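Local coordinates for lectin (Colocasia esculenta, PDB 5T20), which binds mannose-containing glycans, as other monocot mannose-binding lectins of the beta-prism II fold do, at residues Q31-L36 with N48-G53. Residues are numbered along the deposited sequence; the frame is centred on the assembly and turned at random.
With MAN (alpha-D-mannopyranose), chain T; MAN (alpha-D-mannopyranose), chain B.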
ATOM      1  N   GLN D  31     -16.702   7.705  -8.778  1.00  8.34           N
ATOM      2  CA  GLN D  31     -17.384   8.426  -9.838  1.00  8.55           C
ATOM      3  C   GLN D  31     -18.329   9.507  -9.345  1.00 13.22           C
ATOM      4  O   GLN D  31     -18.809   9.454  -8.211  1.00 12.36           O
ATOM      5  CB  GLN D  31     -18.133   7.448 -10.738  1.00  8.66           C
ATOM      6  CG  GLN D  31     -17.231   6.384 -11.311  1.00 11.01           C
ATOM      7  CD  GLN D  31     -17.900   5.481 -12.305  1.00 21.75           C
ATOM      8  OE1 GLN D  31     -17.234   4.884 -13.130  1.00 15.90           O
ATOM      9  NE2 GLN D  31     -19.221   5.370 -12.264  1.00 11.82           N
ATOM     10  N   GLY D  32     -18.621  10.448 -10.251  1.00 11.62           N
ATOM     11  CA  GLY D  32     -19.537  11.558 -10.004  1.00 11.67           C
ATOM     12  C   GLY D  32     -20.962  11.107  -9.751  1.00 16.05           C
ATOM     13  O   GLY D  32     -21.744  11.844  -9.142  1.00 16.31           O
ATOM     14  N   ASP D  33     -21.308   9.882 -10.187  1.00 11.72           N
ATOM     15  CA  ASP D  33     -22.658   9.330 -10.018  1.00 12.29           C
ATOM     16  C   ASP D  33     -22.795   8.535  -8.683  1.00 18.27           C
ATOM     17  O   ASP D  33     -23.769   7.798  -8.518  1.00 17.86           O
ATOM     18  CB  ASP D  33     -23.023   8.444 -11.230  1.00 13.94           C
ATOM     19  CG  ASP D  33     -22.287   7.109 -11.327  1.00 19.48           C
ATOM     20  OD1 ASP D  33     -21.264   6.930 -10.617  1.00 15.68           O
ATOM     21  OD2 ASP D  33     -22.721   6.249 -12.124  1.00 22.58           O
ATOM     22  N   CYS D  34     -21.797   8.667  -7.763  1.00 14.11           N
ATOM     23  CA  CYS D  34     -21.745   8.052  -6.422  1.00 15.42           C
ATOM     24  C   CYS D  34     -21.398   6.541  -6.454  1.00 18.52           C
ATOM     25  O   CYS D  34     -21.443   5.895  -5.403  1.00 17.20           O
ATOM     26  CB  CYS D  34     -23.039   8.296  -5.647  1.00 17.39           C
ATOM     27  SG  CYS D  34     -22.861   8.165  -3.850  1.00 21.73           S
ATOM     28  N   ASN D  35     -21.028   5.986  -7.626  1.00 14.03           N
ATOM     29  CA  ASN D  35     -20.658   4.571  -7.716  1.00 12.96           C
ATOM     30  C   ASN D  35     -19.139   4.443  -7.626  1.00 15.41           C
ATOM     31  O   ASN D  35     -18.418   5.170  -8.311  1.00 16.78           O
ATOM     32  CB  ASN D  35     -21.194   3.942  -9.026  1.00 15.16           C
ATOM     33  CG  ASN D  35     -21.330   2.426  -9.042  1.00 21.93           C
ATOM     34  OD1 ASN D  35     -21.173   1.737  -8.025  1.00 15.39           O
ATOM     35  ND2 ASN D  35     -21.659   1.864 -10.213  1.00 10.03           N
ATOM     36  N   LEU D  36     -18.647   3.543  -6.776  1.00  9.74           N
ATOM     37  CA  LEU D  36     -17.215   3.289  -6.667  1.00  7.60           C
ATOM     38  C   LEU D  36     -16.920   2.083  -7.588  1.00 11.22           C
ATOM     39  O   LEU D  36     -17.465   0.997  -7.375  1.00 10.75           O
ATOM     40  CB  LEU D  36     -16.786   3.059  -5.202  1.00  6.96           C
ATOM     41  CG  LEU D  36     -15.297   2.643  -5.017  1.00 12.04           C
ATOM     42  CD1 LEU D  36     -14.326   3.822  -5.310  1.00 11.30           C
ATOM     43  CD2 LEU D  36     -15.056   2.057  -3.631  1.00 14.03           C
ATOM     44  N   ASN D  48     -22.033  -0.571  -6.490  1.00 13.37           N
ATOM     45  CA  ASN D  48     -23.412  -0.661  -6.980  1.00 14.24           C
ATOM     46  C   ASN D  48     -24.249   0.401  -6.251  1.00 18.28           C
ATOM     47  O   ASN D  48     -25.304   0.122  -5.674  1.00 18.46           O
ATOM     48  CB  ASN D  48     -23.976  -2.105  -6.812  1.00 15.44           C
ATOM     49  CG  ASN D  48     -25.062  -2.501  -7.790  1.00 28.94           C
ATOM     50  OD1 ASN D  48     -25.742  -1.670  -8.388  1.00 23.95           O
ATOM     51  ND2 ASN D  48     -25.266  -3.795  -7.961  1.00 24.68           N
ATOM     52  N   THR D  49     -23.731   1.632  -6.249  1.00 14.15           N
ATOM     53  CA  THR D  49     -24.368   2.737  -5.531  1.00 12.98           C
ATOM     54  C   THR D  49     -24.644   3.937  -6.468  1.00 17.06           C
ATOM     55  O   THR D  49     -24.720   5.078  -6.002  1.00 14.44           O
ATOM     56  CB  THR D  49     -23.521   3.106  -4.301  1.00 11.08           C
ATOM     57  OG1 THR D  49     -22.173   3.303  -4.705  1.00  9.13           O
ATOM     58  CG2 THR D  49     -23.526   2.016  -3.212  1.00  8.17           C
ATOM     59  N   HIS D  50     -24.873   3.681  -7.776  1.00 14.74           N
ATOM     60  CA  HIS D  50     -25.201   4.759  -8.728  1.00 14.25           C
ATOM     61  C   HIS D  50     -26.450   5.542  -8.251  1.00 18.10           C
ATOM     62  O   HIS D  50     -27.464   4.929  -7.941  1.00 18.25           O
ATOM     63  CB  HIS D  50     -25.435   4.199 -10.157  1.00 14.54           C
ATOM     64  CG  HIS D  50     -26.116   5.173 -11.084  1.00 17.68           C
ATOM     65  ND1 HIS D  50     -25.390   6.029 -11.898  1.00 18.66           N
ATOM     66  CD2 HIS D  50     -27.434   5.404 -11.278  1.00 19.84           C
ATOM     67  CE1 HIS D  50     -26.281   6.760 -12.544  1.00 18.46           C
ATOM     68  NE2 HIS D  50     -27.528   6.417 -12.212  1.00 19.75           N
ATOM     69  N   GLY D  51     -26.344   6.870  -8.190  1.00 14.93           N
ATOM     70  CA  GLY D  51     -27.440   7.764  -7.811  1.00 16.11           C
ATOM     71  C   GLY D  51     -27.950   7.694  -6.376  1.00 20.38           C
ATOM     72  O   GLY D  51     -29.001   8.267  -6.071  1.00 19.42           O
ATOM     73  N   ASN D  52     -27.215   7.020  -5.472  1.00 16.11           N
ATOM     74  CA  ASN D  52     -27.649   6.880  -4.079  1.00 16.21           C
ATOM     75  C   ASN D  52     -27.404   8.163  -3.262  1.00 21.43           C
ATOM     76  O   ASN D  52     -27.934   8.301  -2.155  1.00 21.91           O
ATOM     77  CB  ASN D  52     -26.967   5.679  -3.416  1.00 16.90           C
ATOM     78  CG  ASN D  52     -27.455   4.335  -3.905  1.00 29.36           C
ATOM     79  OD1 ASN D  52     -28.201   4.217  -4.885  1.00 20.42           O
ATOM     80  ND2 ASN D  52     -27.053   3.289  -3.215  1.00 19.13           N
ATOM     81  N   GLY D  53     -26.617   9.077  -3.820  1.00 18.00           N
ATOM     82  CA  GLY D  53     -26.307  10.362  -3.204  1.00 18.46           C
ATOM     83  C   GLY D  53     -25.721  11.335  -4.203  1.00 23.30           C
ATOM     84  O   GLY D  53     -25.455  10.970  -5.354  1.00 23.56           O
TER
HETATM   85  C1  MAN T   1     -23.244   1.944 -13.400  1.00 29.92           C
HETATM   86  C2  MAN T   1     -22.547   3.295 -13.587  1.00 26.11           C
HETATM   87  C3  MAN T   1     -21.482   3.176 -14.677  1.00 26.06           C
HETATM   88  C4  MAN T   1     -20.499   2.056 -14.331  1.00 25.71           C
HETATM   89  C5  MAN T   1     -21.201   0.751 -14.054  1.00 27.93           C
HETATM   90  C6  MAN T   1     -20.164  -0.158 -13.399  1.00 29.62           C
HETATM   91  O1  MAN T   1     -23.930   1.583 -14.624  1.00 33.52           O
HETATM   92  O2  MAN T   1     -21.947   3.730 -12.348  1.00 20.79           O
HETATM   93  O3  MAN T   1     -20.741   4.403 -14.733  1.00 28.65           O
HETATM   94  O4  MAN T   1     -19.579   1.856 -15.407  1.00 24.45           O
HETATM   95  O5  MAN T   1     -22.257   0.915 -13.086  1.00 29.89           O
HETATM   96  O6  MAN T   1     -20.673  -1.488 -13.385  1.00 31.40           O
HETATM   97  C1  MAN B   2     -20.648   4.881 -16.076  1.00 33.06           C
HETATM   98  C2  MAN B   2     -19.687   6.058 -16.128  1.00 33.84           C
HETATM   99  C3  MAN B   2     -20.234   7.189 -15.252  1.00 36.26           C
HETATM  100  C4  MAN B   2     -21.651   7.585 -15.739  1.00 37.13           C
HETATM  101  C5  MAN B   2     -22.542   6.340 -15.721  1.00 36.33           C
HETATM  102  C6  MAN B   2     -23.958   6.674 -16.210  1.00 37.78           C
HETATM  103  O2  MAN B   2     -19.579   6.506 -17.491  1.00 31.70           O
HETATM  104  O3  MAN B   2     -19.340   8.311 -15.304  1.00 37.17           O
HETATM  105  O4  MAN B   2     -22.207   8.583 -14.857  1.00 37.80           O
HETATM  106  O5  MAN B   2     -21.948   5.315 -16.554  1.00 36.05           O
HETATM  107  O6  MAN B   2     -24.673   5.467 -16.515  1.00 38.51           O
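The mannose site of the QxDxNxVxY motif, made here by Gln31, Asp33, Asn35 and Tyr39, is backed by segment 48-53, whose His50 grips the sugar-binding Asp33. His50 ND1 donates to Asp33 OD2 at 2.7 Å in an almost straight bond (177°). The acceptor lies in the imidazole plane, but the ring approaches from above the carboxylate, the two planes standing 74° apart. The same OD2 accepts the O2 hydroxyl of the chain T mannose at 2.6 Å. Asp33 OD1 is held from opposite faces of the carboxylate by Gln31 NE2 and by the backbone N of Asn35, the latter closing an Asx turn; together these bonds fix the carboxylate's rotation. Gln31 NE2 also donates to O3 of the chain T mannose, the glycosidic oxygen of the alpha-1,3 linkage to the chain B mannose, while its OE1 is engaged by Tyr39 OH. In this beta-prism II lectin the two loops follow strands 26-30 and 45-46 of one four-stranded antiparallel sheet. Asn35 divides its amide between sugar and loop: ND2 reaches O2 of the chain T mannose at 2.9 Å, nearly straight, and OD1 takes Thr49 N at 3.1 Å from above the carbonyl plane and Asn48 N only weakly. Gln46 OE1 takes a second bond from ND2, and Ser47 OG bonds both Asn35 OD1 and Thr49 OG1. One backbone bond crosses the contact: Gly51 N, within the type II turn from Thr49 to Asn52, donates to Asp33 O at 2.8 Å. Thr49 OG1 donates to Cys34 O at 2.8 Å. Cys34 CB packs against Gly53 O at 3.6 Å, and its sulfur forms a disulfide with Cys56, tying the turn 31-34 to the end of the same loop, just ahead of strand 57-60.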